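Local coordinates for putative cytoplasmic protein (Salmonella enterica subsp. enterica serovar Typhimurium, PDB 4J32) that probably hydrolyses peptidoglycan as the type VI secretion amidase effector Tae4, a papain-like cysteine peptidase whose action is blocked by the immunity protein Tai4, at residues R60-L65 / N94-Y99. Numbering follows the deposited sequence. Where two conformers were deposited one is given.
Sequences RMSYVL and NDMIDY
L65 meets the ring of Y99, the one flat group in this contact. Methyl CD1 of L65 comes up obliquely to one side of the ring, with CE2 of Y99 as its nearest atom at 3.8 Å. The L65 and Y99 side chains run in opposite senses where they pass. A bound 2-ethoxyethanol, probably from the crystallisation liquor, lies about 4 Å from the Y99 side chain.

M96 does most of the bridging. Its CG stands anti to the backbone N (chi1 174°), and the chain then bends at chi2 and chi3. This carries the thioether across to helix 57-67, where methyl CE ends among M61, S62 and L65. CE is 4.0 Å from CB of M61 and 4.2 Å from CD1 of L65. In the conformer given it also lies close to OG of S62, but M96 has a second conformer, so this short approach is doubtful. The S62 hydroxyl is buried and is hydrogen-bonded to P58 O, one turn earlier, and to the backbone N of I90. The other touching groups are aliphatic, thioether and ring atoms. M61 too was deposited in two conformers.

The two helix axes approach to 11.1 Å and run 34° from parallel, a wide spacing filled mainly by M96 and L65. The pair joins helices 57-67 and 93-103 in the interior of what is probably a papain-like (NlpC/P60) fold. V140 of strand 138-143 touches M61 and M96, and so reaches both helices from the four-stranded sheet. Strand 88-90 packs against S62 and Y99, while helix 19-28 lies against other side chains of helix 57-67.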
# COMPACT_ATOMS: atom_id res chain seq x y z
N ARG A 60 -27.54 -9.12 -1.34
CA ARG A 60 -28.56 -9.71 -2.22
C ARG A 60 -29.52 -10.62 -1.45
O ARG A 60 -30.73 -10.59 -1.66
CB ARG A 60 -27.95 -10.47 -3.40
CG ARG A 60 -27.03 -9.66 -4.33
CD ARG A 60 -26.60 -10.54 -5.51
NE ARG A 60 -25.67 -9.84 -6.39
CZ ARG A 60 -24.37 -10.12 -6.49
NH1 ARG A 60 -23.82 -11.12 -5.77
NH2 ARG A 60 -23.61 -9.41 -7.30
N MET A 61 -28.98 -11.44 -0.55
CA MET A 61 -29.81 -12.31 0.29
C MET A 61 -30.74 -11.50 1.19
O MET A 61 -31.91 -11.85 1.39
CB MET A 61 -28.93 -13.28 1.08
CG MET A 61 -28.39 -14.45 0.24
SD MET A 61 -29.68 -15.39 -0.60
CE MET A 61 -30.65 -15.97 0.81
N SER A 62 -30.23 -10.38 1.72
CA SER A 62 -31.08 -9.48 2.51
C SER A 62 -32.24 -8.93 1.67
O SER A 62 -33.39 -8.87 2.12
CB SER A 62 -30.25 -8.33 3.09
OG SER A 62 -29.29 -8.82 4.01
N TYR A 63 -31.93 -8.51 0.45
CA TYR A 63 -32.96 -8.04 -0.47
C TYR A 63 -34.05 -9.11 -0.67
O TYR A 63 -35.24 -8.80 -0.58
CB TYR A 63 -32.32 -7.63 -1.80
CG TYR A 63 -33.30 -7.06 -2.82
CD1 TYR A 63 -33.52 -5.68 -2.89
CD2 TYR A 63 -33.96 -7.89 -3.73
CE1 TYR A 63 -34.40 -5.15 -3.84
CE2 TYR A 63 -34.85 -7.37 -4.69
CZ TYR A 63 -35.06 -6.00 -4.73
OH TYR A 63 -35.92 -5.45 -5.66
N VAL A 64 -33.64 -10.35 -0.92
CA VAL A 64 -34.59 -11.48 -1.06
C VAL A 64 -35.53 -11.57 0.14
O VAL A 64 -36.76 -11.65 -0.00
CB VAL A 64 -33.82 -12.82 -1.26
CG1 VAL A 64 -34.76 -14.06 -1.07
CG2 VAL A 64 -33.10 -12.84 -2.63
N LEU A 65 -34.96 -11.58 1.34
CA LEU A 65 -35.78 -11.70 2.55
C LEU A 65 -36.72 -10.50 2.70
O LEU A 65 -37.93 -10.66 2.98
CB LEU A 65 -34.87 -11.84 3.78
CG LEU A 65 -34.00 -13.12 3.76
CD1 LEU A 65 -32.89 -12.99 4.79
CD2 LEU A 65 -34.86 -14.36 4.03
N ASN A 94 -20.69 -14.00 7.09
CA ASN A 94 -20.78 -14.79 8.30
C ASN A 94 -22.09 -14.48 9.05
O ASN A 94 -22.72 -15.37 9.64
CB ASN A 94 -19.55 -14.57 9.19
CG ASN A 94 -18.37 -15.48 8.83
OD1 ASN A 94 -18.53 -16.48 8.11
ND2 ASN A 94 -17.18 -15.17 9.38
N ASP A 95 -22.47 -13.20 9.04
CA ASP A 95 -23.70 -12.75 9.71
C ASP A 95 -24.94 -13.28 9.00
O ASP A 95 -25.87 -13.73 9.65
CB ASP A 95 -23.78 -11.21 9.81
CG ASP A 95 -22.95 -10.66 10.95
OD1 ASP A 95 -22.41 -11.45 11.78
OD2 ASP A 95 -22.83 -9.42 11.03
N MET A 96 -24.92 -13.27 7.68
CA MET A 96 -26.07 -13.75 6.92
C MET A 96 -26.25 -15.24 7.16
O MET A 96 -27.39 -15.71 7.37
CB MET A 96 -25.92 -13.48 5.41
CG MET A 96 -27.06 -14.12 4.57
SD MET A 96 -28.75 -13.70 5.07
CE MET A 96 -28.83 -11.93 4.82
N ILE A 97 -25.14 -15.97 7.17
CA ILE A 97 -25.19 -17.41 7.48
C ILE A 97 -25.81 -17.65 8.86
O ILE A 97 -26.73 -18.48 9.00
CB ILE A 97 -23.79 -18.06 7.36
CG1 ILE A 97 -23.35 -18.03 5.89
CG2 ILE A 97 -23.84 -19.53 7.86
CD1 ILE A 97 -21.89 -18.47 5.64
N ASP A 98 -25.33 -16.92 9.86
CA ASP A 98 -25.82 -17.10 11.23
C ASP A 98 -27.29 -16.69 11.35
O ASP A 98 -28.07 -17.35 12.06
CB ASP A 98 -24.97 -16.31 12.22
CG ASP A 98 -23.62 -16.95 12.47
OD1 ASP A 98 -23.49 -18.20 12.38
OD2 ASP A 98 -22.68 -16.20 12.78
N TYR A 99 -27.66 -15.62 10.64
CA TYR A 99 -29.05 -15.14 10.61
C TYR A 99 -29.99 -16.24 10.13
O TYR A 99 -31.03 -16.53 10.76
CB TYR A 99 -29.19 -13.89 9.72
CG TYR A 99 -30.63 -13.39 9.63
CD1 TYR A 99 -31.14 -12.46 10.56
CD2 TYR A 99 -31.51 -13.87 8.64
CE1 TYR A 99 -32.49 -12.01 10.48
CE2 TYR A 99 -32.85 -13.43 8.56
CZ TYR A 99 -33.32 -12.50 9.47
OH TYR A 99 -34.63 -12.10 9.38